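Local structure of rifamycin polyketide synthase (Amycolatopsis mediterranei, 4LN9) at residues V98-V103 with V152-N157; A168-P173 with A203-G208. The protein contains, in the terminal module of the rifamycin synthase, a double-hotdog dehydratase domain that probably removes water from a beta-hydroxy polyketide intermediate. All coordinates share one frame; numbering follows the deposited sequence.

Interaction 1 (V98-V103 with V152-N157); sequences VLDELV and VLVPEN
Val98 and Val154 form an antiparallel hydrogen-bonded pair: Val154 N donates to Val98 O at 2.9 Å, and Val98 N returns a bond to Val154 O at 3.1 Å. Further along, Val152 N reaches Glu101 O at 2.9 Å. Between these pairs Asp100 and Glu101 both face Val152 in a classic beta bulge, their amides converging on Val152 O by weak bonds. An inverse gamma turn at Leu99 shares Asp100 N weakly with Val98 O, in keeping with its bent (124°) bond to Val152 O.

On one face, CG2 of Val154 meets CB of Val98 at 3.5 Å; chi1 of -58° brings CG1 against the Asp100 side chain, OD2 nearest and CB close behind. The Glu156 side chain crosses that of Val98 at about a right angle, and Glu156 OE2, in a salt bridge with Arg271, lies 3.4 Å from Val98 CG2. On the other face, Leu99 CD1 touches Leu153 CD2 at 3.6 Å; Leu99 also packs on Val84 and Val88 of helix 80-93, and Leu153 on Val133. Two weak bonds to one carbonyl thus keep the strands paired across the bulge, between sound bonds, while Leu99 meets the hotdog helix.

Interaction 2 (A168-P173 with A203-G208); sequences AAWPPP and AVWRRG
Pro173 O is gripped side-on by the guanidinium of Arg207, with NH2 at 3.0 Å and NE at 3.3 Å from this one oxygen. The acceptor lies in the guanidinium plane. NH2 approaches in the carbonyl plane, on a lone pair, whereas NE comes nearly along the C=O axis. The arginine chain starts with CG anti to the backbone N (chi1 -169°) and bends at chi2 and chi3, bringing NE and NH2 round to the carbonyl. Arg207 NH1 forms a salt bridge with Glu214, and Pro172 CB rests 3.4 Å from Arg207 NH2.

Farther back along strand 201-207, the indole of Trp205 receives the ring of Pro171, which follows a cis peptide bond. Pro171 CB sits over the indole face, 3.6 Å from the centroid of the five-membered ring and 18° off its normal, a CH-pi contact; CG lies 3.4 Å from Trp205 CZ2. At the far end of the same indole, Trp205 CZ3 approaches Trp170 CZ2 at 3.8 Å, the ring planes meeting obliquely at 74°. Trp170 NE1 hydrogen-bonds to Glu218 OE2, and Arg281 makes a cation-pi contact with the Trp170 ring.

This surface contact lays a proline-rich loop against the strand. A proline carbonyl accepts two guanidinium N-H groups, and the indole face takes a CH-pi contact from Pro171 CB, with CG packing beside it; together they fix the loop at two places.

How the interactions relate
Interaction 1 closes before interaction 2 opens along the chain, and their centres lie 30 Å apart, with about 21 Å between nearest atoms. Both belong to the antiparallel strand system of the double hotdog. Interaction 1 joins neighbouring strands 98-104 and 146-154, and strand 98-104 also pairs with 263-272. Strands from the earlier and later parts of the chain thus meet there, consistent with the junction of the two hotdogs. Interaction 2 lies in the second hotdog, far from that junction, where strand 201-207 is next to the outermost strand 176-178 and is met by the loop that leads into strand 176-178. One contact therefore builds the middle of the strand array, whereas the other attaches a surface loop near its margin.

Interaction 1 (V98-V103 with V152-N157)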
ATOM      1  N   VAL A  98      -0.274 -21.597   1.640  1.00 28.11           N
ATOM      2  CA  VAL A  98      -0.870 -22.442   2.678  1.00 29.60           C
ATOM      3  C   VAL A  98      -1.273 -21.639   3.908  1.00 29.83           C
ATOM      4  O   VAL A  98      -0.453 -20.935   4.499  1.00 26.92           O
ATOM      5  CB  VAL A  98       0.071 -23.587   3.099  1.00 27.37           C
ATOM      6  CG1 VAL A  98      -0.540 -24.382   4.243  1.00 29.21           C
ATOM      7  CG2 VAL A  98       0.360 -24.492   1.911  1.00 30.27           C
ATOM      8  N   LEU A  99      -2.544 -21.742   4.288  1.00 25.54           N
ATOM      9  CA  LEU A  99      -3.040 -21.067   5.483  1.00 30.02           C
ATOM     10  C   LEU A  99      -2.820 -21.925   6.728  1.00 32.52           C
ATOM     11  O   LEU A  99      -3.645 -22.772   7.072  1.00 32.99           O
ATOM     12  CB  LEU A  99      -4.518 -20.684   5.327  1.00 27.23           C
ATOM     13  CG  LEU A  99      -5.119 -19.749   6.386  1.00 26.35           C
ATOM     14  CD1 LEU A  99      -4.250 -18.515   6.584  1.00 27.39           C
ATOM     15  CD2 LEU A  99      -6.542 -19.353   6.018  1.00 25.93           C
ATOM     16  N   ASP A 100      -1.657 -21.740   7.350  1.00 34.16           N
ATOM     17  CA  ASP A 100      -1.249 -22.507   8.525  1.00 36.60           C
ATOM     18  C   ASP A 100      -2.246 -22.274   9.654  1.00 30.44           C
ATOM     19  O   ASP A 100      -2.760 -23.219  10.252  1.00 28.89           O
ATOM     20  CB  ASP A 100       0.151 -22.053   8.962  1.00 35.38           C
ATOM     21  CG  ASP A 100       0.874 -23.083   9.816  1.00 49.61           C
ATOM     22  OD1 ASP A 100       0.322 -24.184  10.033  1.00 53.00           O
ATOM     23  OD2 ASP A 100       2.005 -22.789  10.264  1.00 52.20           O
ATOM     24  N   GLU A 101      -2.598 -21.007   9.859  1.00 29.60           N
ATOM     25  CA  GLU A 101      -3.515 -20.626  10.926  1.00 27.64           C
ATOM     26  C   GLU A 101      -4.167 -19.278  10.620  1.00 30.86           C
ATOM     27  O   GLU A 101      -3.544 -18.395  10.030  1.00 28.53           O
ATOM     28  CB  GLU A 101      -2.769 -20.569  12.263  1.00 40.46           C
ATOM     29  CG  GLU A 101      -3.647 -20.258  13.465  1.00 42.51           C
ATOM     30  CD  GLU A 101      -2.912 -20.434  14.781  1.00 62.52           C
ATOM     31  OE1 GLU A 101      -1.670 -20.578  14.756  1.00 59.74           O
ATOM     32  OE2 GLU A 101      -3.578 -20.461  15.837  1.00 65.76           O
ATOM     33  N   LEU A 102      -5.459 -19.171  10.918  1.00 30.93           N
ATOM     34  CA  LEU A 102      -6.139 -17.880  10.892  1.00 31.55           C
ATOM     35  C   LEU A 102      -7.149 -17.790  12.026  1.00 34.45           C
ATOM     36  O   LEU A 102      -7.988 -18.676  12.192  1.00 33.88           O
ATOM     37  CB  LEU A 102      -6.833 -17.657   9.546  1.00 30.24           C
ATOM     38  CG  LEU A 102      -7.308 -16.228   9.260  1.00 33.69           C
ATOM     39  CD1 LEU A 102      -6.123 -15.286   9.119  1.00 31.94           C
ATOM     40  CD2 LEU A 102      -8.184 -16.182   8.016  1.00 33.16           C
ATOM     41  N   VAL A 103      -6.991 -16.778  12.873  1.00 31.62           N
ATOM     42  CA  VAL A 103      -7.938 -16.554  13.957  1.00 34.00           C
ATOM     43  C   VAL A 103      -8.844 -15.370  13.645  1.00 33.87           C
ATOM     44  O   VAL A 103      -8.368 -14.300  13.265  1.00 36.62           O
ATOM     45  CB  VAL A 103      -7.218 -16.312  15.297  1.00 32.95           C
ATOM     46  CG1 VAL A 103      -8.222 -15.950  16.381  1.00 37.43           C
ATOM     47  CG2 VAL A 103      -6.415 -17.542  15.696  1.00 37.82           C
ATOM     48  N   VAL A 152      -1.107 -16.877   9.834  1.00 26.42           N
ATOM     49  CA  VAL A 152       0.205 -17.241   9.321  1.00 27.32           C
ATOM     50  C   VAL A 152       0.049 -18.012   8.013  1.00 26.06           C
ATOM     51  O   VAL A 152      -0.751 -18.945   7.929  1.00 30.90           O
ATOM     52  CB  VAL A 152       0.962 -18.130  10.326  1.00 33.88           C
ATOM     53  CG1 VAL A 152       2.299 -18.568   9.748  1.00 32.18           C
ATOM     54  CG2 VAL A 152       1.157 -17.395  11.643  1.00 34.25           C
ATOM     55  N   LEU A 153       0.720 -17.538   6.967  1.00 26.78           N
ATOM     56  CA  LEU A 153       0.810 -18.275   5.713  1.00 29.75           C
ATOM     57  C   LEU A 153       2.199 -18.865   5.523  1.00 33.77           C
ATOM     58  O   LEU A 153       3.195 -18.275   5.939  1.00 27.30           O
ATOM     59  CB  LEU A 153       0.458 -17.367   4.538  1.00 24.23           C
ATOM     60  CG  LEU A 153      -0.979 -16.852   4.619  1.00 27.00           C
ATOM     61  CD1 LEU A 153      -1.093 -15.481   3.972  1.00 28.81           C
ATOM     62  CD2 LEU A 153      -1.934 -17.843   3.971  1.00 27.61           C
ATOM     63  N   VAL A 154       2.251 -20.079   4.982  1.00 29.48           N
ATOM     64  CA  VAL A 154       3.516 -20.788   4.823  1.00 30.13           C
ATOM     65  C   VAL A 154       3.648 -21.302   3.395  1.00 32.14           C
ATOM     66  O   VAL A 154       2.649 -21.452   2.692  1.00 29.65           O
ATOM     67  CB  VAL A 154       3.634 -21.969   5.809  1.00 36.61           C
ATOM     68  CG1 VAL A 154       3.516 -21.477   7.243  1.00 31.57           C
ATOM     69  CG2 VAL A 154       2.577 -23.023   5.511  1.00 33.29           C
ATOM     70  N   PRO A 155       4.889 -21.534   2.944  1.00 31.48           N
ATOM     71  CA  PRO A 155       5.070 -22.066   1.599  1.00 33.11           C
ATOM     72  C   PRO A 155       4.581 -23.508   1.525  1.00 31.34           C
ATOM     73  O   PRO A 155       4.368 -24.139   2.560  1.00 33.14           O
ATOM     74  CB  PRO A 155       6.593 -22.010   1.394  1.00 33.72           C
ATOM     75  CG  PRO A 155       7.120 -21.132   2.485  1.00 37.17           C
ATOM     76  CD  PRO A 155       6.171 -21.317   3.632  1.00 36.01           C
ATOM     77  N   GLU A 156       4.217 -23.952   0.324  1.00 27.05           N
ATOM     78  CA  GLU A 156       3.871 -25.354   0.122  1.00 38.30           C
ATOM     79  C   GLU A 156       5.136 -26.172  -0.088  1.00 33.32           C
ATOM     80  O   GLU A 156       5.739 -26.121  -1.159  1.00 44.71           O
ATOM     81  CB  GLU A 156       2.962 -25.501  -1.098  1.00 34.85           C
ATOM     82  CG  GLU A 156       2.477 -26.922  -1.327  1.00 40.75           C
ATOM     83  CD  GLU A 156       1.193 -27.222  -0.578  1.00 49.62           C
ATOM     84  OE1 GLU A 156       0.110 -27.093  -1.186  1.00 56.86           O
ATOM     85  OE2 GLU A 156       1.264 -27.518   0.633  1.00 51.83           O
ATOM     86  N   ASN A 157       5.605 -26.833   0.967  1.00 36.45           N
ATOM     87  CA  ASN A 157       6.810 -27.655   0.875  1.00 43.68           C
ATOM     88  C   ASN A 157       6.603 -28.852  -0.047  1.00 36.84           C
ATOM     89  O   ASN A 157       7.519 -29.285  -0.747  1.00 44.81           O
ATOM     90  CB  ASN A 157       7.211 -28.147   2.266  1.00 42.94           C
ATOM     91  CG  ASN A 157       6.055 -28.788   3.011  1.00 48.14           C
ATOM     92  OD1 ASN A 157       4.908 -28.351   2.898  1.00 54.75           O
ATOM     93  ND2 ASN A 157       6.353 -29.828   3.783  1.00 38.76           N
TER

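Interaction 2 (A168-P173 with A203-G208)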
ATOM      1  N   ALA A 168     -15.406 -41.003  -5.641  1.00 33.20           N
ATOM      2  CA  ALA A 168     -15.927 -41.686  -6.826  1.00 31.70           C
ATOM      3  C   ALA A 168     -17.133 -42.576  -6.524  1.00 28.14           C
ATOM      4  O   ALA A 168     -17.947 -42.847  -7.407  1.00 35.05           O
ATOM      5  CB  ALA A 168     -14.828 -42.491  -7.504  1.00 34.77           C
ATOM      6  N   ALA A 169     -17.188 -43.111  -5.309  1.00 29.76           N
ATOM      7  CA  ALA A 169     -18.328 -43.920  -4.892  1.00 34.49           C
ATOM      8  C   ALA A 169     -19.377 -43.037  -4.228  1.00 28.74           C
ATOM      9  O   ALA A 169     -19.264 -42.723  -3.044  1.00 29.72           O
ATOM     10  CB  ALA A 169     -17.876 -45.013  -3.931  1.00 33.87           C
ATOM     11  N   TRP A 170     -20.317 -42.527  -5.015  1.00 28.59           N
ATOM     12  CA  TRP A 170     -21.055 -41.333  -4.617  1.00 26.44           C
ATOM     13  C   TRP A 170     -22.509 -41.424  -4.995  1.00 29.00           C
ATOM     14  O   TRP A 170     -22.830 -41.770  -6.131  1.00 33.23           O
ATOM     15  CB  TRP A 170     -20.424 -40.104  -5.256  1.00 26.66           C
ATOM     16  CG  TRP A 170     -20.948 -38.805  -4.703  1.00 26.38           C
ATOM     17  CD1 TRP A 170     -21.976 -38.021  -5.212  1.00 28.05           C
ATOM     18  CD2 TRP A 170     -20.489 -38.101  -3.499  1.00 23.35           C
ATOM     19  NE1 TRP A 170     -22.185 -36.921  -4.420  1.00 29.87           N
ATOM     20  CE2 TRP A 170     -21.334 -36.917  -3.369  1.00 27.59           C
ATOM     21  CE3 TRP A 170     -19.534 -38.353  -2.526  1.00 24.31           C
ATOM     22  CZ2 TRP A 170     -21.174 -36.010  -2.335  1.00 26.01           C
ATOM     23  CZ3 TRP A 170     -19.394 -37.441  -1.477  1.00 27.85           C
ATOM     24  CH2 TRP A 170     -20.186 -36.293  -1.393  1.00 24.87           C
ATOM     25  N   PRO A 171     -23.417 -41.066  -4.069  1.00 28.49           N
ATOM     26  CA  PRO A 171     -23.183 -40.775  -2.651  1.00 30.62           C
ATOM     27  C   PRO A 171     -22.547 -41.965  -1.943  1.00 28.30           C
ATOM     28  O   PRO A 171     -22.639 -43.090  -2.433  1.00 32.87           O
ATOM     29  CB  PRO A 171     -24.593 -40.539  -2.088  1.00 32.73           C
ATOM     30  CG  PRO A 171     -25.503 -40.419  -3.265  1.00 32.73           C
ATOM     31  CD  PRO A 171     -24.852 -41.173  -4.386  1.00 30.97           C
ATOM     32  N   PRO A 172     -21.938 -41.729  -0.772  1.00 32.26           N
ATOM     33  CA  PRO A 172     -21.211 -42.830  -0.148  1.00 30.57           C
ATOM     34  C   PRO A 172     -22.142 -43.929   0.368  1.00 34.00           C
ATOM     35  O   PRO A 172     -23.251 -43.637   0.818  1.00 34.05           O
ATOM     36  CB  PRO A 172     -20.477 -42.148   1.007  1.00 30.65           C
ATOM     37  CG  PRO A 172     -20.258 -40.754   0.523  1.00 26.92           C
ATOM     38  CD  PRO A 172     -21.511 -40.414  -0.251  1.00 29.76           C
ATOM     39  N   PRO A 173     -21.748 -45.198   0.164  1.00 38.91           N
ATOM     40  CA  PRO A 173     -22.399 -46.366   0.741  1.00 37.67           C
ATOM     41  C   PRO A 173     -22.829 -46.186   2.195  1.00 37.31           C
ATOM     42  O   PRO A 173     -22.037 -45.762   3.036  1.00 41.53           O
ATOM     43  CB  PRO A 173     -21.324 -47.442   0.615  1.00 43.40           C
ATOM     44  CG  PRO A 173     -20.641 -47.091  -0.673  1.00 48.61           C
ATOM     45  CD  PRO A 173     -20.717 -45.587  -0.814  1.00 41.50           C
ATOM     46  N   ALA A 203     -27.693 -31.181  -1.702  1.00 27.35           N
ATOM     47  CA  ALA A 203     -28.072 -32.453  -1.104  1.00 33.02           C
ATOM     48  C   ALA A 203     -27.146 -32.709   0.073  1.00 29.94           C
ATOM     49  O   ALA A 203     -26.000 -32.258   0.077  1.00 31.39           O
ATOM     50  CB  ALA A 203     -27.945 -33.576  -2.125  1.00 31.82           C
ATOM     51  N   VAL A 204     -27.646 -33.425   1.072  1.00 28.50           N
ATOM     52  CA  VAL A 204     -26.829 -33.821   2.209  1.00 31.82           C
ATOM     53  C   VAL A 204     -27.088 -35.286   2.540  1.00 32.85           C
ATOM     54  O   VAL A 204     -28.214 -35.763   2.411  1.00 34.05           O
ATOM     55  CB  VAL A 204     -27.157 -32.964   3.443  1.00 32.08           C
ATOM     56  CG1 VAL A 204     -26.547 -33.577   4.695  1.00 31.60           C
ATOM     57  CG2 VAL A 204     -26.665 -31.539   3.241  1.00 29.33           C
ATOM     58  N   TRP A 205     -26.014 -36.036   2.790  1.00 28.38           N
ATOM     59  CA  TRP A 205     -26.151 -37.371   3.374  1.00 29.09           C
ATOM     60  C   TRP A 205     -25.399 -37.441   4.663  1.00 36.86           C
ATOM     61  O   TRP A 205     -24.365 -36.790   4.821  1.00 32.45           O
ATOM     62  CB  TRP A 205     -25.620 -38.443   2.426  1.00 31.13           C
ATOM     63  CG  TRP A 205     -26.247 -38.419   1.057  1.00 30.04           C
ATOM     64  CD1 TRP A 205     -27.201 -39.293   0.541  1.00 32.36           C
ATOM     65  CD2 TRP A 205     -25.868 -37.562  -0.068  1.00 30.84           C
ATOM     66  NE1 TRP A 205     -27.477 -38.993  -0.768  1.00 32.49           N
ATOM     67  CE2 TRP A 205     -26.714 -37.960  -1.193  1.00 30.70           C
ATOM     68  CE3 TRP A 205     -24.960 -36.528  -0.241  1.00 26.59           C
ATOM     69  CZ2 TRP A 205     -26.636 -37.333  -2.424  1.00 29.91           C
ATOM     70  CZ3 TRP A 205     -24.896 -35.898  -1.485  1.00 26.91           C
ATOM     71  CH2 TRP A 205     -25.696 -36.309  -2.556  1.00 30.47           C
ATOM     72  N   ARG A 206     -25.827 -38.338   5.543  1.00 31.56           N
ATOM     73  CA  ARG A 206     -25.195 -38.482   6.845  1.00 37.77           C
ATOM     74  C   ARG A 206     -24.834 -39.938   7.117  1.00 38.43           C
ATOM     75  O   ARG A 206     -25.529 -40.854   6.677  1.00 36.15           O
ATOM     76  CB  ARG A 206     -26.111 -37.948   7.948  1.00 39.76           C
ATOM     77  CG  ARG A 206     -25.543 -38.089   9.352  1.00 55.15           C
ATOM     78  CD  ARG A 206     -26.610 -37.856  10.412  1.00 57.44           C
ATOM     79  NE  ARG A 206     -27.288 -36.575  10.236  1.00 60.29           N
ATOM     80  CZ  ARG A 206     -28.526 -36.442   9.773  1.00 59.88           C
ATOM     81  NH1 ARG A 206     -29.226 -37.514   9.427  1.00 58.94           N
ATOM     82  NH2 ARG A 206     -29.073 -35.238   9.672  1.00 55.26           N
ATOM     83  N   ARG A 207     -23.743 -40.139   7.849  1.00 35.14           N
ATOM     84  CA  ARG A 207     -23.223 -41.472   8.128  1.00 37.09           C
ATOM     85  C   ARG A 207     -22.524 -41.425   9.489  1.00 43.76           C
ATOM     86  O   ARG A 207     -21.919 -40.411   9.834  1.00 42.33           O
ATOM     87  CB  ARG A 207     -22.223 -41.864   7.037  1.00 39.48           C
ATOM     88  CG  ARG A 207     -21.795 -43.320   7.046  1.00 41.48           C
ATOM     89  CD  ARG A 207     -20.368 -43.453   6.535  1.00 50.34           C
ATOM     90  NE  ARG A 207     -20.323 -43.953   5.163  1.00 48.56           N
ATOM     91  CZ  ARG A 207     -19.240 -43.931   4.392  1.00 40.04           C
ATOM     92  NH1 ARG A 207     -18.123 -43.360   4.824  1.00 41.95           N
ATOM     93  NH2 ARG A 207     -19.272 -44.493   3.191  1.00 38.05           N
ATOM     94  N   GLY A 208     -22.788 -42.418  10.337  1.00 47.39           N
ATOM     95  CA  GLY A 208     -22.260 -42.413  11.706  1.00 51.10           C
ATOM     96  C   GLY A 208     -23.138 -41.631  12.669  1.00 57.14           C
ATOM     97  O   GLY A 208     -24.216 -41.172  12.292  1.00 56.41           O
TER